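Side-chain contacts in phosphoribosylaminoimidazole carboxylase (Bombyx mori, PDB 4JA0), which is a bifunctional enzyme of purine biosynthesis (PAICS) that probably joins an aminoimidazole ribonucleotide carboxylase activity to a SAICAR synthetase activity: residues A[286-291]-A[379-384]; A[269-274]-A[280-285]; A[347-352]-A[388-393]. One frame throughout, in Å; residues are numbered along the deposited sequence.

Interaction 1: residues A[286-291]-A[379-384]; sequences AKAARE and YPDSAA
Ala288 meets both Asp381 and Ala384, and so illustrates how a methyl group can serve as the meeting point of two helices. Asp381 can be followed outward from its backbone. Asp381 CB stays 4.9 Å from Ala288 CB, Asp381 CG comes to 4.5 Å, and Asp381 OD1 finally rests 3.4 Å from the same methyl. With CG set anti to the carbonyl carbon (chi1 -74°), the carboxylate swings across toward helix 286-291, and OD1 meets an apolar partner. The other oxygen, OD2, stands farther off. One turn later the contact is purely methyl to methyl: Ala384 CB lies 3.6 Å from Ala288 CB and 3.9 Å from Ala289 CB, and it also approaches the backbone N of Ala289. No hydrogen bond crosses. The small side chains of Ala288, Ala289 and Ala384 let the helix axes approach to 8.2 Å, crossing at -36° with both helices running in broadly the same direction. Ala289 also touches Val296 of the sheet, while Pro380 packs on Ile285. Two neighbouring helices, 279-291 and 380-391, lying side by side against one parallel sheet are typical of the layered alpha/beta fold of the AIR carboxylase family.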
loop_
_atom_site.group_PDB
_atom_site.type_symbol
_atom_site.label_atom_id
_atom_site.label_comp_id
_atom_site.label_asym_id
_atom_site.label_seq_id
_atom_site.Cartn_x
_atom_site.Cartn_y
_atom_site.Cartn_z
ATOM N N ALA A 286 -26.986 -16.176 0.214
ATOM C CA ALA A 286 -28.107 -17.078 0.421
ATOM C C ALA A 286 -28.575 -17.693 -0.900
ATOM O O ALA A 286 -28.755 -18.925 -1.009
ATOM C CB ALA A 286 -29.265 -16.342 1.118
ATOM N N LYS A 287 -28.728 -16.831 -1.905
ATOM C CA LYS A 287 -29.274 -17.238 -3.189
ATOM C C LYS A 287 -28.395 -18.314 -3.757
ATOM O O LYS A 287 -28.880 -19.337 -4.200
ATOM C CB LYS A 287 -29.326 -16.048 -4.133
ATOM C CG LYS A 287 -29.836 -16.308 -5.518
ATOM C CD LYS A 287 -31.228 -16.841 -5.509
ATOM C CE LYS A 287 -31.649 -17.025 -6.931
ATOM N NZ LYS A 287 -31.325 -15.755 -7.654
ATOM N N ALA A 288 -27.089 -18.099 -3.683
ATOM C CA ALA A 288 -26.137 -19.047 -4.228
ATOM C C ALA A 288 -26.180 -20.403 -3.518
ATOM O O ALA A 288 -26.102 -21.452 -4.155
ATOM C CB ALA A 288 -24.746 -18.462 -4.166
ATOM N N ALA A 289 -26.282 -20.375 -2.197
ATOM C CA ALA A 289 -26.213 -21.585 -1.404
ATOM C C ALA A 289 -27.477 -22.394 -1.556
ATOM O O ALA A 289 -27.440 -23.631 -1.620
ATOM C CB ALA A 289 -25.984 -21.241 0.045
ATOM N N ARG A 290 -28.603 -21.696 -1.631
ATOM C CA ARG A 290 -29.886 -22.379 -1.783
ATOM C C ARG A 290 -29.986 -23.109 -3.116
ATOM O O ARG A 290 -30.552 -24.196 -3.185
ATOM C CB ARG A 290 -31.039 -21.389 -1.590
ATOM C CG ARG A 290 -31.236 -21.042 -0.123
ATOM C CD ARG A 290 -32.108 -19.843 0.122
ATOM N NE ARG A 290 -32.229 -19.615 1.563
ATOM C CZ ARG A 290 -32.509 -18.434 2.112
ATOM N NH1 ARG A 290 -32.697 -17.368 1.337
ATOM N NH2 ARG A 290 -32.601 -18.314 3.437
ATOM N N GLU A 291 -29.399 -22.526 -4.156
ATOM C CA GLU A 291 -29.318 -23.163 -5.465
ATOM C C GLU A 291 -28.360 -24.356 -5.480
ATOM O O GLU A 291 -28.492 -25.271 -6.301
ATOM C CB GLU A 291 -28.915 -22.142 -6.522
ATOM C CG GLU A 291 -30.057 -21.219 -6.904
ATOM C CD GLU A 291 -29.631 -20.119 -7.862
ATOM O OE1 GLU A 291 -28.408 -19.893 -8.037
ATOM O OE2 GLU A 291 -30.531 -19.492 -8.460
ATOM N N TYR A 379 -15.706 -12.974 -2.197
ATOM C CA TYR A 379 -16.931 -12.836 -2.981
ATOM C C TYR A 379 -18.060 -13.682 -2.402
ATOM O O TYR A 379 -17.821 -14.780 -1.890
ATOM C CB TYR A 379 -16.682 -13.225 -4.442
ATOM C CG TYR A 379 -15.486 -12.542 -5.035
ATOM C CD1 TYR A 379 -15.553 -11.208 -5.420
ATOM C CD2 TYR A 379 -14.281 -13.224 -5.206
ATOM C CE1 TYR A 379 -14.452 -10.559 -5.959
ATOM C CE2 TYR A 379 -13.171 -12.585 -5.747
ATOM C CZ TYR A 379 -13.265 -11.251 -6.117
ATOM O OH TYR A 379 -12.180 -10.596 -6.652
ATOM N N PRO A 380 -19.299 -13.168 -2.469
ATOM C CA PRO A 380 -20.454 -13.879 -1.908
ATOM C C PRO A 380 -20.686 -15.254 -2.524
ATOM O O PRO A 380 -20.947 -16.207 -1.778
ATOM C CB PRO A 380 -21.635 -12.949 -2.230
ATOM C CG PRO A 380 -21.158 -12.065 -3.307
ATOM C CD PRO A 380 -19.693 -11.885 -3.062
ATOM N N ASP A 381 -20.544 -15.374 -3.842
ATOM C CA ASP A 381 -20.712 -16.673 -4.476
ATOM C C ASP A 381 -19.676 -17.645 -3.955
ATOM O O ASP A 381 -19.984 -18.785 -3.632
ATOM C CB ASP A 381 -20.624 -16.575 -5.999
ATOM C CG ASP A 381 -21.864 -15.944 -6.613
ATOM O OD1 ASP A 381 -22.978 -16.273 -6.155
ATOM O OD2 ASP A 381 -21.734 -15.142 -7.563
ATOM N N SER A 382 -18.449 -17.184 -3.818
ATOM C CA SER A 382 -17.408 -18.091 -3.386
ATOM C C SER A 382 -17.552 -18.521 -1.926
ATOM O O SER A 382 -17.017 -19.554 -1.529
ATOM C CB SER A 382 -16.028 -17.487 -3.658
ATOM O OG SER A 382 -15.877 -16.270 -2.963
ATOM N N ALA A 383 -18.291 -17.760 -1.129
ATOM C CA ALA A 383 -18.496 -18.147 0.268
ATOM C C ALA A 383 -19.534 -19.246 0.327
ATOM O O ALA A 383 -19.398 -20.197 1.095
ATOM C CB ALA A 383 -18.925 -16.957 1.112
ATOM N N ALA A 384 -20.564 -19.130 -0.506
ATOM C CA ALA A 384 -21.595 -20.165 -0.546
ATOM C C ALA A 384 -20.980 -21.480 -1.032
ATOM O O ALA A 384 -21.336 -22.553 -0.550
ATOM C CB ALA A 384 -22.745 -19.737 -1.446
#

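Interaction 2: residues A[269-274]-A[280-285]; sequences VVVFMG and EHCQKI
Val271 and Met273 of the strand meet Cys282 and Ile285 of the helix with no flat group between them; the two nearby rings are both turned to other neighbours. Phe272 sends its CB away from the helix and packs against Arg299 of the adjacent strand, whereas the imidazole of His281 lies beside Pro353 and Pro354, its NE2 weakly hydrogen-bonded to Cys351 O. The contact is the inner face of a beta-alpha-beta unit, in which strand 267-273 is followed by helix 279-291 and then by strand 296-300. Strand and helix run nearly antiparallel, at 167°, with their axes 9.8 Å apart. Val271 spreads its two branches between two residues one helical turn apart. Val271 CG1, anti to the backbone N (chi1 -172°), reaches Cys282 SG at 4.0 Å, while Val271 CG2 faces Ile285 CG2 at 4.4 Å. All four residues are buried, and the interface holds no hydrogen bond. Cys282 bridges the strand residues, its sulfur lying against both Val271 and Met273. Met273 CB is 3.7 Å from Cys282 SG; with Met273 CG between the backbone N and the carbonyl carbon (chi1 58°) and chi2 extended, Met273 SD stands 3.6 Å from Cys282 SG.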
loop_
_atom_site.group_PDB
_atom_site.type_symbol
_atom_site.label_atom_id
_atom_site.label_comp_id
_atom_site.label_asym_id
_atom_site.label_seq_id
_atom_site.Cartn_x
_atom_site.Cartn_y
_atom_site.Cartn_z
ATOM N N VAL A 269 -26.508 -23.648 7.237
ATOM C CA VAL A 269 -25.531 -22.599 7.005
ATOM C C VAL A 269 -26.136 -21.343 7.614
ATOM O O VAL A 269 -27.257 -20.946 7.265
ATOM C CB VAL A 269 -25.262 -22.388 5.490
ATOM C CG1 VAL A 269 -24.546 -21.098 5.245
ATOM C CG2 VAL A 269 -24.474 -23.532 4.930
ATOM N N VAL A 270 -25.437 -20.758 8.576
ATOM C CA VAL A 270 -25.921 -19.531 9.202
ATOM C C VAL A 270 -25.015 -18.363 8.822
ATOM O O VAL A 270 -23.797 -18.421 9.032
ATOM C CB VAL A 270 -25.996 -19.664 10.737
ATOM C CG1 VAL A 270 -26.664 -18.447 11.332
ATOM C CG2 VAL A 270 -26.762 -20.913 11.113
ATOM N N VAL A 271 -25.601 -17.309 8.259
ATOM C CA VAL A 271 -24.840 -16.107 7.964
ATOM C C VAL A 271 -25.115 -15.037 9.016
ATOM O O VAL A 271 -26.233 -14.549 9.118
ATOM C CB VAL A 271 -25.195 -15.555 6.581
ATOM C CG1 VAL A 271 -24.248 -14.432 6.217
ATOM C CG2 VAL A 271 -25.103 -16.652 5.537
ATOM N N PHE A 272 -24.108 -14.663 9.798
ATOM C CA PHE A 272 -24.266 -13.546 10.733
ATOM C C PHE A 272 -23.776 -12.272 10.068
ATOM O O PHE A 272 -22.607 -12.202 9.666
ATOM C CB PHE A 272 -23.425 -13.746 11.997
ATOM C CG PHE A 272 -23.970 -14.759 12.956
ATOM C CD1 PHE A 272 -25.254 -15.254 12.826
ATOM C CD2 PHE A 272 -23.190 -15.201 14.012
ATOM C CE1 PHE A 272 -25.743 -16.190 13.732
ATOM C CE2 PHE A 272 -23.669 -16.136 14.908
ATOM C CZ PHE A 272 -24.945 -16.631 14.769
ATOM N N MET A 273 -24.641 -11.267 9.946
ATOM C CA MET A 273 -24.176 -9.955 9.507
ATOM C C MET A 273 -24.179 -9.000 10.707
ATOM O O MET A 273 -25.119 -9.002 11.514
ATOM C CB MET A 273 -25.039 -9.411 8.372
ATOM C CG MET A 273 -26.465 -9.313 8.771
ATOM S SD MET A 273 -27.671 -9.441 7.455
ATOM C CE MET A 273 -27.597 -7.774 6.874
ATOM N N GLY A 274 -23.124 -8.194 10.825
ATOM C CA GLY A 274 -22.977 -7.258 11.936
ATOM C C GLY A 274 -23.907 -6.057 11.890
ATOM O O GLY A 274 -24.137 -5.395 12.903
ATOM N N GLU A 280 -28.328 -7.118 1.213
ATOM C CA GLU A 280 -28.219 -7.533 -0.175
ATOM C C GLU A 280 -27.023 -8.474 -0.373
ATOM O O GLU A 280 -27.125 -9.480 -1.102
ATOM C CB GLU A 280 -28.072 -6.299 -1.063
ATOM C CG GLU A 280 -29.379 -5.598 -1.434
ATOM C CD GLU A 280 -29.276 -4.865 -2.768
ATOM O OE1 GLU A 280 -28.157 -4.801 -3.333
ATOM O OE2 GLU A 280 -30.310 -4.349 -3.249
ATOM N N HIS A 281 -25.909 -8.163 0.299
ATOM C CA HIS A 281 -24.709 -8.997 0.213
ATOM C C HIS A 281 -25.029 -10.400 0.715
ATOM O O HIS A 281 -24.687 -11.382 0.078
ATOM C CB HIS A 281 -23.569 -8.389 1.032
ATOM C CG HIS A 281 -22.349 -9.254 1.121
ATOM N ND1 HIS A 281 -21.431 -9.361 0.100
ATOM C CD2 HIS A 281 -21.902 -10.066 2.108
ATOM C CE1 HIS A 281 -20.464 -10.189 0.458
ATOM N NE2 HIS A 281 -20.728 -10.631 1.674
ATOM N N CYS A 282 -25.713 -10.481 1.851
ATOM C CA CYS A 282 -26.064 -11.763 2.448
ATOM C C CYS A 282 -27.061 -12.557 1.618
ATOM O O CYS A 282 -26.995 -13.787 1.544
ATOM C CB CYS A 282 -26.632 -11.538 3.856
ATOM S SG CYS A 282 -25.420 -10.850 4.998
ATOM N N GLN A 283 -27.992 -11.836 1.007
ATOM C CA GLN A 283 -28.969 -12.443 0.124
ATOM C C GLN A 283 -28.289 -13.029 -1.124
ATOM O O GLN A 283 -28.719 -14.062 -1.624
ATOM C CB GLN A 283 -30.055 -11.425 -0.231
ATOM C CG GLN A 283 -31.030 -11.181 0.917
ATOM C CD GLN A 283 -32.038 -10.073 0.640
ATOM O OE1 GLN A 283 -33.118 -10.029 1.249
ATOM N NE2 GLN A 283 -31.691 -9.174 -0.279
ATOM N N LYS A 284 -27.202 -12.405 -1.585
ATOM C CA LYS A 284 -26.408 -12.982 -2.664
ATOM C C LYS A 284 -25.738 -14.285 -2.245
ATOM O O LYS A 284 -25.565 -15.194 -3.080
ATOM C CB LYS A 284 -25.332 -12.017 -3.167
ATOM C CG LYS A 284 -25.835 -10.930 -4.083
ATOM C CD LYS A 284 -24.651 -10.156 -4.656
ATOM C CE LYS A 284 -25.107 -9.021 -5.560
ATOM N NZ LYS A 284 -23.999 -8.482 -6.413
ATOM N N ILE A 285 -25.317 -14.363 -0.984
ATOM C CA ILE A 285 -24.763 -15.599 -0.459
ATOM C C ILE A 285 -25.874 -16.601 -0.370
ATOM O O ILE A 285 -25.747 -17.725 -0.857
ATOM C CB ILE A 285 -24.157 -15.438 0.943
ATOM C CG1 ILE A 285 -23.051 -14.378 0.920
ATOM C CG2 ILE A 285 -23.617 -16.778 1.440
ATOM C CD1 ILE A 285 -22.406 -14.146 2.237
#

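Interaction 3: residues A[347-352]-A[388-393]; sequences PVINCP and AQIIGL
Pro347 and Ile349 touch Ile390 through carbon alone, and the shortest polar bond beside them is a backbone one, Gly392 N to Ala388 O at 2.7 Å. That bond closes the turn that carries Ile390, which projects toward the strand. Polar bonds also hold the other partner: Asn350, next to Ile349, makes weak hydrogen bonds through its amide to Asn334 and Thr376, and the backbone of Ile349 is bonded to Phe326 and Ala328 of the neighbouring strand 323-329. Here hydrogen bonds hold each element, and apolar side chains join them. The two isoleucines reach toward each other tip to tip, CD1 of Ile349 lying 4.2 Å from CD1 of Ile390. Both chains are extended beyond CG1, which in Ile390 is anti to the carbonyl carbon (chi1 -71°), and this carries the terminal methyl out to the strand. The same Ile390 CD1 also stands 4.2 Å from Pro347 CB, approached almost at a right angle to the first contact. Lower on the side chain, Ile390 CG2 comes to 4.4 Å from Pro347 CG, so the proline ring lies against two methyls. Ile390 further packs on Val325, and across the assembly it meets Ile390 of a second subunit. A helix laid over an interior strand of the parallel sheet by buried aliphatic tips is typical of a layered alpha/beta domain, and here the layer also forms part of a subunit interface.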
loop_
_atom_site.group_PDB
_atom_site.type_symbol
_atom_site.label_atom_id
_atom_site.label_comp_id
_atom_site.label_asym_id
_atom_site.label_seq_id
_atom_site.Cartn_x
_atom_site.Cartn_y
_atom_site.Cartn_z
ATOM N N PRO A 347 -16.826 -24.729 11.599
ATOM C CA PRO A 347 -16.122 -23.879 10.638
ATOM C C PRO A 347 -16.764 -22.505 10.495
ATOM O O PRO A 347 -17.992 -22.393 10.400
ATOM C CB PRO A 347 -16.237 -24.667 9.328
ATOM C CG PRO A 347 -17.333 -25.691 9.573
ATOM C CD PRO A 347 -17.241 -26.012 11.009
ATOM N N VAL A 348 -15.930 -21.469 10.486
ATOM C CA VAL A 348 -16.401 -20.100 10.336
ATOM C C VAL A 348 -15.728 -19.480 9.127
ATOM O O VAL A 348 -14.498 -19.434 9.050
ATOM C CB VAL A 348 -16.060 -19.244 11.579
ATOM C CG1 VAL A 348 -16.343 -17.778 11.297
ATOM C CG2 VAL A 348 -16.817 -19.722 12.813
ATOM N N ILE A 349 -16.530 -18.997 8.183
ATOM C CA ILE A 349 -16.001 -18.334 6.981
ATOM C C ILE A 349 -16.345 -16.855 6.983
ATOM O O ILE A 349 -17.511 -16.483 7.213
ATOM C CB ILE A 349 -16.550 -18.971 5.672
ATOM C CG1 ILE A 349 -16.386 -20.498 5.707
ATOM C CG2 ILE A 349 -15.843 -18.400 4.449
ATOM C CD1 ILE A 349 -17.161 -21.196 4.626
ATOM N N ASN A 350 -15.323 -16.029 6.741
ATOM C CA ASN A 350 -15.475 -14.578 6.627
ATOM C C ASN A 350 -15.719 -14.093 5.208
ATOM O O ASN A 350 -14.850 -14.241 4.339
ATOM C CB ASN A 350 -14.223 -13.884 7.118
ATOM C CG ASN A 350 -13.996 -14.085 8.561
ATOM O OD1 ASN A 350 -14.931 -13.999 9.353
ATOM N ND2 ASN A 350 -12.742 -14.326 8.938
ATOM N N CYS A 351 -16.847 -13.428 4.996
ATOM C CA CYS A 351 -17.126 -12.834 3.704
ATOM C C CYS A 351 -17.477 -11.360 3.857
ATOM O O CYS A 351 -18.638 -10.985 3.953
ATOM C CB CYS A 351 -18.250 -13.614 2.993
ATOM S SG CYS A 351 -18.537 -13.094 1.274
ATOM N N PRO A 352 -16.454 -10.512 3.900
ATOM C CA PRO A 352 -16.723 -9.078 4.006
ATOM C C PRO A 352 -17.495 -8.631 2.780
ATOM O O PRO A 352 -17.333 -9.214 1.706
ATOM C CB PRO A 352 -15.332 -8.461 4.005
ATOM C CG PRO A 352 -14.432 -9.564 4.465
ATOM C CD PRO A 352 -15.014 -10.811 3.905
ATOM N N ALA A 388 -20.869 -24.985 0.713
ATOM C CA ALA A 388 -21.329 -26.163 -0.029
ATOM C C ALA A 388 -20.301 -27.289 -0.046
ATOM O O ALA A 388 -20.639 -28.445 0.216
ATOM C CB ALA A 388 -21.714 -25.787 -1.451
ATOM N N GLN A 389 -19.046 -26.937 -0.304
ATOM C CA GLN A 389 -17.979 -27.925 -0.362
ATOM C C GLN A 389 -17.800 -28.617 0.986
ATOM O O GLN A 389 -17.497 -29.814 1.037
ATOM C CB GLN A 389 -16.667 -27.271 -0.824
ATOM C CG GLN A 389 -16.639 -26.920 -2.315
ATOM C CD GLN A 389 -15.517 -25.953 -2.708
ATOM O OE1 GLN A 389 -14.900 -25.299 -1.863
ATOM N NE2 GLN A 389 -15.269 -25.846 -4.008
ATOM N N ILE A 390 -18.043 -27.885 2.070
ATOM C CA ILE A 390 -17.910 -28.444 3.413
ATOM C C ILE A 390 -19.045 -29.430 3.711
ATOM O O ILE A 390 -18.810 -30.538 4.200
ATOM C CB ILE A 390 -17.898 -27.324 4.480
ATOM C CG1 ILE A 390 -16.577 -26.549 4.403
ATOM C CG2 ILE A 390 -18.079 -27.904 5.883
ATOM C CD1 ILE A 390 -16.545 -25.291 5.185
ATOM N N ILE A 391 -20.269 -29.001 3.415
ATOM C CA ILE A 391 -21.467 -29.798 3.613
ATOM C C ILE A 391 -21.597 -30.975 2.599
ATOM O O ILE A 391 -22.219 -32.025 2.883
ATOM C CB ILE A 391 -22.659 -28.857 3.601
ATOM C CG1 ILE A 391 -22.572 -27.977 4.842
ATOM C CG2 ILE A 391 -23.962 -29.601 3.582
ATOM C CD1 ILE A 391 -23.638 -26.940 4.920
ATOM N N GLY A 392 -21.012 -30.791 1.417
ATOM C CA GLY A 392 -20.974 -31.835 0.421
ATOM C C GLY A 392 -20.194 -33.060 0.864
ATOM O O GLY A 392 -20.324 -34.141 0.265
ATOM N N LEU A 393 -19.397 -32.923 1.920
ATOM C CA LEU A 393 -18.698 -34.085 2.451
ATOM C C LEU A 393 -19.703 -35.046 3.110
ATOM O O LEU A 393 -19.396 -36.204 3.368
ATOM C CB LEU A 393 -17.617 -33.671 3.440
ATOM C CG LEU A 393 -16.428 -32.906 2.867
ATOM C CD1 LEU A 393 -15.390 -32.684 3.940
ATOM C CD2 LEU A 393 -15.816 -33.617 1.680
#

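All three contacts fall within the AIR carboxylase region, on the same side of the chain's centre, with their centres 9 to 12 Å apart. Interaction 2 comes first along the chain and fastens helix 279-291 to strand 267-273. Interaction 1 then uses the later turns of that helix to reach helix 380-391, 88 residues on, and interaction 3 ties the latter to strand 348-350. The segments of interactions 1 and 3 alternate in sequence. The contacts thus form a chain of strand, helix, helix and strand, closed through strand 323-329 of the shared five-stranded parallel sheet, which joins early and late parts of the domain and extends to a second subunit.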